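Local coordinates for protein Abbfa_003403 (Acinetobacter baumannii, PDB 4ZXH) that probably works as a four-domain nonribosomal peptide synthetase, with condensation, adenylation, peptidyl carrier and thioesterase domains in one chain, at residues N497-S502 against R510-H515; T661-I666 against L679-Y684; I980-T985 against K1020-E1025; V1012-H1017 against A1029-Y1034. One frame throughout, in Å; residues are numbered along the deposited sequence.

Contact 1 of 4, residues N497-S502 against R510-H515; sequences NHALTS and RELGQH
Two consecutive strand residues, Ala499 and Leu500, both send their side chains toward the same residue of the following helix, Leu512. The cause is a classic beta bulge: Ala499 and Leu500 together face Val507 on the short antiparallel strand 507-508, and both are bonded to it through the backbone. The helical psi of Ala499 (-46°) breaks the usual alternation of faces, so two neighbours end up on one side of the sheet. This is the edge of the large mixed sheet in the AMP-binding part of the adenylation domain, where a short hairpin leads straight into helix 509-525 and that helix folds back over the sheet.

Leu512 is the residue that meets the bulge. Its CG stands anti to the backbone N (chi1 167°), which carries the two methyls toward the strand, and they divide the work between them. CD2 lies 4.4 Å from CB of Ala499, a loose approach, while CD1 takes the closer meeting with Leu500. In Leu500 CG lies instead anti to the carbonyl carbon, beside the backbone N, and the two leucine side chains cross at about a right angle. No hydrogen bond passes between the segments.

All three side chains are buried. Leu500 also packs on Pro545 and Leu512 on Ala546, both of helix 543-553, while the other edge of strand 498-501 pairs with strand 687-690 through Val688. The closest approach is methyl to methyl, Leu500 CD1 to Leu512 CD1 at 3.8 Å.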
loop_
_atom_site.group_PDB
_atom_site.type_symbol
_atom_site.label_atom_id
_atom_site.label_comp_id
_atom_site.label_asym_id
_atom_site.label_seq_id
_atom_site.Cartn_x
_atom_site.Cartn_y
_atom_site.Cartn_z
ATOM N N ASN A 497 -48.309 33.674 5.053
ATOM C CA ASN A 497 -47.309 32.979 4.251
ATOM C C ASN A 497 -47.075 31.557 4.736
ATOM O O ASN A 497 -47.356 31.232 5.899
ATOM C CB ASN A 497 -45.985 33.739 4.269
ATOM C CG ASN A 497 -45.966 34.903 3.306
ATOM O OD1 ASN A 497 -45.822 36.053 3.719
ATOM N ND2 ASN A 497 -46.075 34.611 2.010
ATOM N N HIS A 498 -46.545 30.723 3.843
ATOM C CA HIS A 498 -46.263 29.324 4.156
ATOM C C HIS A 498 -45.170 29.166 5.210
ATOM O O HIS A 498 -44.201 29.919 5.235
ATOM C CB HIS A 498 -45.854 28.558 2.898
ATOM C CG HIS A 498 -46.846 28.644 1.779
ATOM N ND1 HIS A 498 -48.206 28.561 1.981
ATOM C CD2 HIS A 498 -46.667 28.771 0.444
ATOM C CE1 HIS A 498 -48.827 28.652 0.819
ATOM N NE2 HIS A 498 -47.917 28.780 -0.128
ATOM N N ALA A 499 -45.334 28.164 6.066
ATOM C CA ALA A 499 -44.362 27.841 7.095
ATOM C C ALA A 499 -43.995 26.352 7.046
ATOM O O ALA A 499 -42.821 25.993 7.107
ATOM C CB ALA A 499 -44.906 28.208 8.459
ATOM N N LEU A 500 -45.003 25.491 6.933
ATOM C CA LEU A 500 -44.785 24.045 6.931
ATOM C C LEU A 500 -45.499 23.329 5.776
ATOM O O LEU A 500 -46.678 23.578 5.522
ATOM C CB LEU A 500 -45.238 23.459 8.268
ATOM C CG LEU A 500 -44.520 24.033 9.493
ATOM C CD1 LEU A 500 -45.257 23.688 10.776
ATOM C CD2 LEU A 500 -43.090 23.532 9.563
ATOM N N THR A 501 -44.784 22.446 5.077
ATOM C CA THR A 501 -45.392 21.628 4.026
ATOM C C THR A 501 -45.400 20.157 4.394
ATOM O O THR A 501 -44.351 19.532 4.501
ATOM C CB THR A 501 -44.678 21.775 2.684
ATOM O OG1 THR A 501 -44.805 23.123 2.222
ATOM C CG2 THR A 501 -45.318 20.844 1.662
ATOM N N SER A 502 -46.595 19.609 4.566
ATOM C CA SER A 502 -46.746 18.233 5.007
ATOM C C SER A 502 -46.319 17.256 3.915
ATOM O O SER A 502 -46.821 17.310 2.795
ATOM C CB SER A 502 -48.197 17.976 5.428
ATOM O OG SER A 502 -48.296 16.894 6.345
ATOM N N ARG A 510 -49.398 31.954 10.714
ATOM C CA ARG A 510 -50.476 32.239 11.646
ATOM C C ARG A 510 -51.007 30.923 12.214
ATOM O O ARG A 510 -51.206 30.777 13.423
ATOM C CB ARG A 510 -51.592 33.020 10.948
ATOM C CG ARG A 510 -52.689 33.523 11.856
ATOM C CD ARG A 510 -53.841 34.120 11.043
ATOM N NE ARG A 510 -53.400 35.099 10.052
ATOM C CZ ARG A 510 -53.106 36.368 10.332
ATOM N NH1 ARG A 510 -53.186 36.810 11.582
ATOM N NH2 ARG A 510 -52.721 37.198 9.370
ATOM N N GLU A 511 -51.216 29.960 11.321
ATOM C CA GLU A 511 -51.756 28.663 11.699
ATOM C C GLU A 511 -50.795 27.917 12.615
ATOM O O GLU A 511 -51.216 27.193 13.510
ATOM C CB GLU A 511 -52.061 27.828 10.448
ATOM C CG GLU A 511 -53.368 28.198 9.780
ATOM C CD GLU A 511 -53.602 27.490 8.452
ATOM O OE1 GLU A 511 -52.617 27.032 7.820
ATOM O OE2 GLU A 511 -54.785 27.393 8.046
ATOM N N LEU A 512 -49.501 28.087 12.370
ATOM C CA LEU A 512 -48.472 27.463 13.189
ATOM C C LEU A 512 -48.547 27.978 14.618
ATOM O O LEU A 512 -48.467 27.200 15.569
ATOM C CB LEU A 512 -47.084 27.738 12.609
ATOM C CG LEU A 512 -45.868 27.433 13.493
ATOM C CD1 LEU A 512 -45.767 25.958 13.816
ATOM C CD2 LEU A 512 -44.584 27.924 12.833
ATOM N N GLY A 513 -48.700 29.295 14.755
ATOM C CA GLY A 513 -48.802 29.931 16.053
ATOM C C GLY A 513 -49.998 29.394 16.816
ATOM O O GLY A 513 -49.928 29.153 18.021
ATOM N N GLN A 514 -51.098 29.197 16.101
ATOM C CA GLN A 514 -52.295 28.621 16.686
ATOM C C GLN A 514 -52.068 27.191 17.193
ATOM O O GLN A 514 -52.582 26.824 18.252
ATOM C CB GLN A 514 -53.438 28.663 15.672
ATOM C CG GLN A 514 -54.095 30.027 15.573
ATOM C CD GLN A 514 -55.168 30.112 14.499
ATOM O OE1 GLN A 514 -55.204 29.316 13.552
ATOM N NE2 GLN A 514 -56.052 31.090 14.644
ATOM N N HIS A 515 -51.310 26.389 16.446
ATOM C CA HIS A 515 -50.957 25.040 16.892
ATOM C C HIS A 515 -49.984 25.031 18.077
ATOM O O HIS A 515 -50.116 24.174 18.948
ATOM C CB HIS A 515 -50.346 24.220 15.759
ATOM C CG HIS A 515 -51.347 23.660 14.802
ATOM N ND1 HIS A 515 -51.464 24.108 13.502
ATOM C CD2 HIS A 515 -52.276 22.684 14.950
ATOM C CE1 HIS A 515 -52.424 23.434 12.893
ATOM N NE2 HIS A 515 -52.933 22.565 13.748
#

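Contact 2 of 4, residues T661-I666 against L679-Y684; sequences TQLLAI and LIPLMY
This is a buried, wholly apolar contact inside a beta-alpha-beta crossover of the adenylation domain: Thr661 and Leu663, on or just before strand 662-665, are met by Ile680 and Pro681, in the connection that leads from helix 674-679 to the adjacent parallel strand 687-690. The returning chain thus packs on the strand it left before it joins the sheet beside it.

Leu663 and Pro681 carry most of the contact. The proline ring comes in with its CG foremost, 3.9 Å from CB of Leu663 and 4.0 Å from CD1 of the same leucine, so one ring carbon sits against both the root and one branch of the side chain. The two side chains cross at about a right angle. With CG of Leu663 anti to its backbone N (chi1 -165°), the CD1 branch is carried on toward the connection, where it also meets CG2 of Ile680 at 4.2 Å. Two residues earlier, just before the strand begins, Thr661 offers its methyl: CG2 lies 4.4 Å from CB of Pro681. The hydroxyl of that threonine is occupied by the backbone N of Thr658.

The connection turns tightly here, Tyr684 N bonding to Pro681 O at 2.9 Å. Pro681 also touches Val688 of strand 687-690, and Val713 of strand 713-716 touches both Thr661 and Leu663.

With no polar group linking the two segments, their fit rests on shape and on exclusion of water, and the backbone bonds of Leu663 and Leu664 go to the strands on either side, 687-690 and 713-716.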
loop_
_atom_site.group_PDB
_atom_site.type_symbol
_atom_site.label_atom_id
_atom_site.label_comp_id
_atom_site.label_asym_id
_atom_site.label_seq_id
_atom_site.Cartn_x
_atom_site.Cartn_y
_atom_site.Cartn_z
ATOM N N THR A 661 -35.900 30.832 1.867
ATOM C CA THR A 661 -35.307 29.544 2.222
ATOM C C THR A 661 -36.337 28.430 2.223
ATOM O O THR A 661 -37.355 28.520 2.906
ATOM C CB THR A 661 -34.645 29.566 3.610
ATOM O OG1 THR A 661 -33.581 30.524 3.634
ATOM C CG2 THR A 661 -34.082 28.206 3.916
ATOM N N GLN A 662 -36.067 27.376 1.463
ATOM C CA GLN A 662 -36.913 26.199 1.500
ATOM C C GLN A 662 -36.076 24.964 1.809
ATOM O O GLN A 662 -35.334 24.460 0.968
ATOM C CB GLN A 662 -37.681 26.049 0.188
ATOM C CG GLN A 662 -38.754 27.111 0.041
ATOM C CD GLN A 662 -39.720 26.841 -1.091
ATOM O OE1 GLN A 662 -39.355 26.270 -2.117
ATOM N NE2 GLN A 662 -40.971 27.242 -0.903
ATOM N N LEU A 663 -36.218 24.478 3.034
ATOM C CA LEU A 663 -35.386 23.401 3.544
ATOM C C LEU A 663 -36.137 22.084 3.574
ATOM O O LEU A 663 -37.261 22.018 4.079
ATOM C CB LEU A 663 -34.889 23.746 4.952
ATOM C CG LEU A 663 -33.735 22.934 5.543
ATOM C CD1 LEU A 663 -33.001 23.821 6.494
ATOM C CD2 LEU A 663 -34.216 21.671 6.266
ATOM N N LEU A 664 -35.515 21.033 3.044
ATOM C CA LEU A 664 -36.123 19.712 3.088
ATOM C C LEU A 664 -35.634 18.931 4.297
ATOM O O LEU A 664 -34.508 18.426 4.307
ATOM C CB LEU A 664 -35.833 18.929 1.818
ATOM C CG LEU A 664 -36.578 17.598 1.743
ATOM C CD1 LEU A 664 -38.079 17.840 1.683
ATOM C CD2 LEU A 664 -36.114 16.763 0.550
ATOM N N ALA A 665 -36.492 18.839 5.311
ATOM C CA ALA A 665 -36.187 18.097 6.520
ATOM C C ALA A 665 -36.454 16.585 6.370
ATOM O O ALA A 665 -37.600 16.152 6.222
ATOM C CB ALA A 665 -36.977 18.660 7.661
ATOM N N ILE A 666 -35.389 15.786 6.427
ATOM C CA ILE A 666 -35.493 14.344 6.188
ATOM C C ILE A 666 -35.052 13.510 7.375
ATOM O O ILE A 666 -35.289 12.314 7.413
ATOM C CB ILE A 666 -34.642 13.907 4.994
ATOM C CG1 ILE A 666 -33.171 14.085 5.323
ATOM C CG2 ILE A 666 -34.963 14.741 3.775
ATOM C CD1 ILE A 666 -32.298 13.852 4.136
ATOM N N LEU A 679 -36.216 23.816 12.577
ATOM C CA LEU A 679 -36.381 25.113 13.224
ATOM C C LEU A 679 -35.830 26.293 12.448
ATOM O O LEU A 679 -36.498 27.313 12.309
ATOM C CB LEU A 679 -35.725 25.104 14.602
ATOM C CG LEU A 679 -36.362 24.189 15.644
ATOM C CD1 LEU A 679 -35.669 24.380 16.988
ATOM C CD2 LEU A 679 -37.857 24.454 15.738
ATOM N N ILE A 680 -34.608 26.177 11.948
ATOM C CA ILE A 680 -33.917 27.385 11.514
ATOM C C ILE A 680 -34.602 28.181 10.385
ATOM O O ILE A 680 -34.396 29.392 10.311
ATOM C CB ILE A 680 -32.444 27.092 11.109
ATOM C CG1 ILE A 680 -31.607 28.370 11.272
ATOM C CG2 ILE A 680 -32.344 26.526 9.699
ATOM C CD1 ILE A 680 -30.132 28.202 10.982
ATOM N N PRO A 681 -35.434 27.544 9.523
ATOM C CA PRO A 681 -36.068 28.504 8.612
ATOM C C PRO A 681 -37.183 29.257 9.321
ATOM O O PRO A 681 -37.479 30.392 8.946
ATOM C CB PRO A 681 -36.628 27.625 7.480
ATOM C CG PRO A 681 -35.979 26.286 7.655
ATOM C CD PRO A 681 -35.733 26.156 9.128
ATOM N N LEU A 682 -37.788 28.635 10.333
ATOM C CA LEU A 682 -38.867 29.289 11.069
ATOM C C LEU A 682 -38.364 30.527 11.816
ATOM O O LEU A 682 -39.101 31.487 11.995
ATOM C CB LEU A 682 -39.510 28.327 12.047
ATOM C CG LEU A 682 -40.176 27.103 11.449
ATOM C CD1 LEU A 682 -40.703 26.237 12.580
ATOM C CD2 LEU A 682 -41.297 27.504 10.508
ATOM N N MET A 683 -37.106 30.507 12.247
ATOM C CA MET A 683 -36.493 31.690 12.848
ATOM C C MET A 683 -36.397 32.884 11.876
ATOM O O MET A 683 -36.228 34.034 12.308
ATOM C CB MET A 683 -35.093 31.355 13.383
ATOM C CG MET A 683 -35.053 30.461 14.622
ATOM S SD MET A 683 -33.435 29.670 14.896
ATOM C CE MET A 683 -32.308 31.055 14.789
ATOM N N TYR A 684 -36.503 32.635 10.572
ATOM C CA TYR A 684 -36.244 33.718 9.624
ATOM C C TYR A 684 -37.341 33.957 8.579
ATOM O O TYR A 684 -37.227 34.879 7.761
ATOM C CB TYR A 684 -34.889 33.469 8.942
ATOM C CG TYR A 684 -33.755 33.546 9.938
ATOM C CD1 TYR A 684 -33.309 34.779 10.409
ATOM C CD2 TYR A 684 -33.164 32.393 10.454
ATOM C CE1 TYR A 684 -32.295 34.879 11.342
ATOM C CE2 TYR A 684 -32.133 32.481 11.396
ATOM C CZ TYR A 684 -31.712 33.737 11.831
ATOM O OH TYR A 684 -30.710 33.865 12.757
#

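Contact 3 of 4, residues I980-T985 against K1020-E1025; sequences IELCTT and KAFGTE
Glu981 and Leu982 both meet the ring of Phe1022 with aliphatic carbon, a methylene from the glutamate and a methyl from the leucine. The glutamate uses its stem: CG lies 3.7 Å from CZ of Phe1022, with CB a little further from the same atom. Leu982 brings CD2 to the ring edge, in the plane of the ring, 3.9 Å from CE2 of Phe1022. The leucine side chain crosses the phenylalanine at about a right angle, whereas Glu981 and Phe1022 slide past each other in opposite directions.

The head of the glutamate goes to the neighbouring residue. CG is anti to the backbone N (chi1 179°), and the chain then bends at chi2 (101°), which turns the carboxylate toward Ala1021 and puts OE2 3.8 Å from the CB of that alanine. The carboxylate and phenylalanine ring planes stand 69° apart, so they do not stack, and the touch on Ala1021 is a van der Waals one.

Within the helix, Glu981 O is gripped twice by Thr985, one turn on: by OG1 at 2.8 Å and by the backbone N at 3.0 Å, the two donors arriving from opposite faces of the carbonyl plane. On the partner side, Phe1022 is the last residue of its helix; Gly1023 follows with a positive phi and turns the chain away.

The contact joins helices 977-990 and 1008-1022 of the carrier domain's helical bundle. Helix 1037-1046 adds Val1037 and Leu1040 against Leu982 and Ile1044 against Phe1022, while Ile980 and Cys983 touch Met1081 of helix 1081-1086, in the thioesterase domain.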
loop_
_atom_site.group_PDB
_atom_site.type_symbol
_atom_site.label_atom_id
_atom_site.label_comp_id
_atom_site.label_asym_id
_atom_site.label_seq_id
_atom_site.Cartn_x
_atom_site.Cartn_y
_atom_site.Cartn_z
ATOM N N ILE A 980 3.955 -23.718 -16.863
ATOM C CA ILE A 980 4.909 -24.822 -16.707
ATOM C C ILE A 980 6.358 -24.313 -16.661
ATOM O O ILE A 980 7.123 -24.703 -15.779
ATOM C CB ILE A 980 4.753 -25.873 -17.826
ATOM C CG1 ILE A 980 3.414 -26.594 -17.647
ATOM C CG2 ILE A 980 5.885 -26.872 -17.780
ATOM C CD1 ILE A 980 3.102 -27.623 -18.726
ATOM N N GLU A 981 6.717 -23.405 -17.570
ATOM C CA GLU A 981 8.065 -22.846 -17.597
ATOM C C GLU A 981 8.389 -21.998 -16.351
ATOM O O GLU A 981 9.504 -22.045 -15.836
ATOM C CB GLU A 981 8.269 -22.006 -18.855
ATOM C CG GLU A 981 9.646 -21.368 -18.938
ATOM C CD GLU A 981 10.606 -22.096 -19.873
ATOM O OE1 GLU A 981 10.159 -22.571 -20.945
ATOM O OE2 GLU A 981 11.809 -22.193 -19.524
ATOM N N LEU A 982 7.430 -21.224 -15.861
ATOM C CA LEU A 982 7.676 -20.430 -14.659
ATOM C C LEU A 982 7.788 -21.314 -13.416
ATOM O O LEU A 982 8.621 -21.061 -12.553
ATOM C CB LEU A 982 6.579 -19.385 -14.458
ATOM C CG LEU A 982 6.490 -18.325 -15.562
ATOM C CD1 LEU A 982 5.218 -17.457 -15.421
ATOM C CD2 LEU A 982 7.766 -17.477 -15.572
ATOM N N CYS A 983 6.965 -22.354 -13.320
ATOM C CA CYS A 983 7.032 -23.221 -12.153
ATOM C C CYS A 983 8.374 -23.908 -12.090
ATOM O O CYS A 983 9.060 -23.829 -11.074
ATOM C CB CYS A 983 5.921 -24.268 -12.152
ATOM S SG CYS A 983 4.360 -23.653 -11.555
ATOM N N THR A 984 8.752 -24.573 -13.175
ATOM C CA THR A 984 10.080 -25.169 -13.249
ATOM C C THR A 984 11.190 -24.158 -12.920
ATOM O O THR A 984 12.156 -24.486 -12.245
ATOM C CB THR A 984 10.321 -25.761 -14.618
ATOM O OG1 THR A 984 9.421 -26.851 -14.785
ATOM C CG2 THR A 984 11.698 -26.305 -14.703
ATOM N N THR A 985 11.034 -22.915 -13.352
ATOM C CA THR A 985 12.075 -21.938 -13.076
ATOM C C THR A 985 12.073 -21.542 -11.597
ATOM O O THR A 985 13.130 -21.523 -10.957
ATOM C CB THR A 985 11.945 -20.705 -13.957
ATOM O OG1 THR A 985 12.096 -21.096 -15.326
ATOM C CG2 THR A 985 13.051 -19.796 -13.670
ATOM N N LYS A 1020 15.936 -14.716 -21.348
ATOM C CA LYS A 1020 16.421 -15.699 -22.322
ATOM C C LYS A 1020 15.332 -16.708 -22.733
ATOM O O LYS A 1020 15.178 -17.025 -23.915
ATOM C CB LYS A 1020 17.632 -16.460 -21.778
ATOM C CG LYS A 1020 18.970 -15.841 -22.123
ATOM C CD LYS A 1020 20.124 -16.773 -21.760
ATOM N N ALA A 1021 14.575 -17.200 -21.758
ATOM C CA ALA A 1021 13.634 -18.287 -21.989
ATOM C C ALA A 1021 12.457 -17.870 -22.867
ATOM O O ALA A 1021 11.846 -18.706 -23.538
ATOM C CB ALA A 1021 13.119 -18.846 -20.636
ATOM N N PHE A 1022 12.133 -16.581 -22.857
ATOM C CA PHE A 1022 10.905 -16.108 -23.492
ATOM C C PHE A 1022 11.172 -15.165 -24.662
ATOM O O PHE A 1022 10.295 -14.962 -25.509
ATOM C CB PHE A 1022 9.990 -15.428 -22.452
ATOM C CG PHE A 1022 9.255 -16.405 -21.563
ATOM C CD1 PHE A 1022 8.455 -17.396 -22.110
ATOM C CD2 PHE A 1022 9.353 -16.330 -20.192
ATOM C CE1 PHE A 1022 7.789 -18.298 -21.306
ATOM C CE2 PHE A 1022 8.686 -17.231 -19.388
ATOM C CZ PHE A 1022 7.908 -18.216 -19.945
ATOM N N GLY A 1023 12.375 -14.594 -24.713
ATOM C CA GLY A 1023 12.762 -13.723 -25.813
ATOM C C GLY A 1023 12.374 -12.257 -25.661
ATOM O O GLY A 1023 12.541 -11.464 -26.597
ATOM N N THR A 1024 11.863 -11.895 -24.483
ATOM C CA THR A 1024 11.464 -10.515 -24.195
ATOM C C THR A 1024 12.167 -9.912 -22.990
ATOM O O THR A 1024 12.812 -10.614 -22.209
ATOM C CB THR A 1024 9.952 -10.399 -23.948
ATOM O OG1 THR A 1024 9.552 -11.349 -22.947
ATOM C CG2 THR A 1024 9.188 -10.642 -25.238
ATOM N N GLU A 1025 12.023 -8.598 -22.850
ATOM C CA GLU A 1025 12.576 -7.879 -21.719
ATOM C C GLU A 1025 11.554 -7.845 -20.575
ATOM O O GLU A 1025 10.420 -7.392 -20.751
ATOM C CB GLU A 1025 12.997 -6.462 -22.135
#

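Contact 4 of 4, residues V1012-H1017 against A1029-Y1034; sequences VKLVNH and ALLAQY
Val1015 and Leu1031 mark where helices 1008-1022 and 1028-1033 come nearest across these segments, their CA atoms 7.5 Å apart. Within segment 1029-1034, Leu1031 makes the contact, set against two successive residues of the longer helix; Val1028 of the same short helix adds to the packing on Val1015.

On Leu1014 the touching atom is CD2, which lies 3.6 Å from CD2 of Leu1031 and somewhat further from CD1, so one methyl faces the fork of the opposing leucine. Both leucines have CG anti to the backbone N (chi1 172° and 174°), yet they cross at about a right angle. Val1015 meets Leu1031 nearer its root: its CG2 is 4.0 Å from CB of Leu1031, and the two side chains run past each other in opposite directions. All three are buried.

The longer helix has an extra tie on its other side. Asn1016 ND2 donates to Val1012 O at 2.8 Å in a fairly straight bond (165° at the hydrogen), coming from above the carbonyl plane, and the backbone N of Asn1016 reaches that oxygen from the opposite face.

Within the carrier bundle, Leu1014 also packs on Phe986 of helix 977-990. Around the bundle, Val1012 touches Trp27 and Tyr28 of helix 21-32, in the condensation domain, and Gln1033 NE2 bonds to Gln929 O of helix 921-931, in the C-terminal part of the adenylation domain.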
loop_
_atom_site.group_PDB
_atom_site.type_symbol
_atom_site.label_atom_id
_atom_site.label_comp_id
_atom_site.label_asym_id
_atom_site.label_seq_id
_atom_site.Cartn_x
_atom_site.Cartn_y
_atom_site.Cartn_z
ATOM N N VAL A 1012 17.115 -10.996 -9.446
ATOM C CA VAL A 1012 17.890 -10.543 -10.596
ATOM C C VAL A 1012 18.271 -11.732 -11.469
ATOM O O VAL A 1012 18.174 -11.665 -12.687
ATOM C CB VAL A 1012 19.156 -9.783 -10.181
ATOM C CG1 VAL A 1012 20.094 -9.689 -11.351
ATOM C CG2 VAL A 1012 18.805 -8.386 -9.657
ATOM N N LYS A 1013 18.672 -12.832 -10.837
ATOM C CA LYS A 1013 19.030 -14.034 -11.573
ATOM C C LYS A 1013 17.820 -14.582 -12.302
ATOM O O LYS A 1013 17.899 -14.925 -13.478
ATOM C CB LYS A 1013 19.613 -15.097 -10.638
ATOM C CG LYS A 1013 20.963 -14.700 -10.013
ATOM C CD LYS A 1013 21.535 -15.841 -9.165
ATOM C CE LYS A 1013 22.638 -15.376 -8.202
ATOM N NZ LYS A 1013 23.903 -14.994 -8.871
ATOM N N LEU A 1014 16.696 -14.661 -11.598
ATOM C CA LEU A 1014 15.462 -15.165 -12.178
ATOM C C LEU A 1014 15.065 -14.408 -13.447
ATOM O O LEU A 1014 14.830 -15.001 -14.498
ATOM C CB LEU A 1014 14.339 -15.088 -11.153
ATOM C CG LEU A 1014 12.940 -15.409 -11.692
ATOM C CD1 LEU A 1014 12.960 -16.746 -12.340
ATOM C CD2 LEU A 1014 11.924 -15.443 -10.589
ATOM N N VAL A 1015 14.995 -13.090 -13.342
ATOM C CA VAL A 1015 14.553 -12.270 -14.450
ATOM C C VAL A 1015 15.473 -12.402 -15.648
ATOM O O VAL A 1015 15.017 -12.436 -16.793
ATOM C CB VAL A 1015 14.454 -10.809 -14.036
ATOM C CG1 VAL A 1015 14.452 -9.909 -15.260
ATOM C CG2 VAL A 1015 13.182 -10.594 -13.201
ATOM N N ASN A 1016 16.767 -12.510 -15.398
ATOM C CA ASN A 1016 17.705 -12.606 -16.508
ATOM C C ASN A 1016 17.573 -13.944 -17.230
ATOM O O ASN A 1016 17.781 -14.032 -18.440
ATOM C CB ASN A 1016 19.132 -12.364 -16.021
ATOM C CG ASN A 1016 19.471 -10.876 -15.947
ATOM O OD1 ASN A 1016 19.806 -10.261 -16.962
ATOM N ND2 ASN A 1016 19.353 -10.288 -14.755
ATOM N N HIS A 1017 17.185 -14.975 -16.490
ATOM C CA HIS A 1017 16.872 -16.264 -17.089
ATOM C C HIS A 1017 15.572 -16.192 -17.897
ATOM O O HIS A 1017 15.524 -16.642 -19.039
ATOM C CB HIS A 1017 16.761 -17.342 -16.019
ATOM C CG HIS A 1017 16.424 -18.686 -16.572
ATOM N ND1 HIS A 1017 15.175 -19.256 -16.437
ATOM C CD2 HIS A 1017 17.165 -19.562 -17.289
ATOM C CE1 HIS A 1017 15.164 -20.434 -17.035
ATOM N NE2 HIS A 1017 16.358 -20.640 -17.562
ATOM N N ALA A 1029 11.238 -5.098 -11.501
ATOM C CA ALA A 1029 10.056 -4.365 -11.078
ATOM C C ALA A 1029 8.796 -5.172 -11.370
ATOM O O ALA A 1029 7.891 -5.236 -10.533
ATOM C CB ALA A 1029 9.991 -3.004 -11.744
ATOM N N LEU A 1030 8.744 -5.785 -12.554
ATOM C CA LEU A 1030 7.622 -6.650 -12.925
ATOM C C LEU A 1030 7.534 -7.864 -12.012
ATOM O O LEU A 1030 6.440 -8.279 -11.632
ATOM C CB LEU A 1030 7.730 -7.104 -14.380
ATOM C CG LEU A 1030 7.260 -6.015 -15.341
ATOM C CD1 LEU A 1030 7.567 -6.324 -16.814
ATOM C CD2 LEU A 1030 5.775 -5.806 -15.127
ATOM N N LEU A 1031 8.681 -8.422 -11.638
ATOM C CA LEU A 1031 8.664 -9.578 -10.743
ATOM C C LEU A 1031 8.244 -9.197 -9.325
ATOM O O LEU A 1031 7.600 -9.970 -8.619
ATOM C CB LEU A 1031 10.030 -10.259 -10.707
ATOM C CG LEU A 1031 10.144 -11.396 -9.698
ATOM C CD1 LEU A 1031 9.162 -12.479 -10.030
ATOM C CD2 LEU A 1031 11.551 -11.943 -9.702
ATOM N N ALA A 1032 8.614 -8.002 -8.898
ATOM C CA ALA A 1032 8.290 -7.570 -7.541
ATOM C C ALA A 1032 6.824 -7.378 -7.354
ATOM O O ALA A 1032 6.269 -7.511 -6.264
ATOM C CB ALA A 1032 9.013 -6.308 -7.223
ATOM N N GLN A 1033 6.169 -7.160 -8.460
ATOM C CA GLN A 1033 4.815 -6.756 -8.359
ATOM C C GLN A 1033 3.865 -7.832 -8.883
ATOM O O GLN A 1033 2.734 -7.993 -8.405
ATOM C CB GLN A 1033 4.764 -5.422 -9.060
ATOM C CG GLN A 1033 3.436 -4.755 -9.446
ATOM C CD GLN A 1033 2.388 -4.760 -8.285
ATOM O OE1 GLN A 1033 1.729 -5.740 -8.196
ATOM N NE2 GLN A 1033 2.449 -3.804 -7.253
ATOM N N TYR A 1034 4.396 -8.650 -9.783
ATOM C CA TYR A 1034 3.779 -9.904 -10.163
ATOM C C TYR A 1034 4.626 -11.104 -9.696
ATOM O O TYR A 1034 5.283 -11.750 -10.499
ATOM C CB TYR A 1034 3.557 -9.944 -11.684
ATOM C CG TYR A 1034 2.766 -8.752 -12.156
ATOM C CD1 TYR A 1034 1.378 -8.716 -12.052
ATOM C CD2 TYR A 1034 3.413 -7.638 -12.660
ATOM C CE1 TYR A 1034 0.656 -7.605 -12.468
ATOM C CE2 TYR A 1034 2.701 -6.524 -13.071
ATOM C CZ TYR A 1034 1.316 -6.517 -12.970
ATOM O OH TYR A 1034 0.573 -5.426 -13.358
#

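The four contacts form two pairs, one in the adenylation domain and one in the carrier domain. Contacts 1 and 2 have centres 12 Å apart on the same mixed sheet and touch through Leu682, whose CD2 lies 4.0 Å from CD2 of Leu512. Contacts 3 and 4 lie 11 Å apart between centres; both use helix 1008-1022, their segments alternate along the chain, and Thr985 packs against Leu1014. Between the pairs the centres of contacts 1 and 3 are about 80 Å apart. Contact 4 is near the cofactor: the Leu1031 side chain is about 10 Å from the bound 4'-phosphopantetheine.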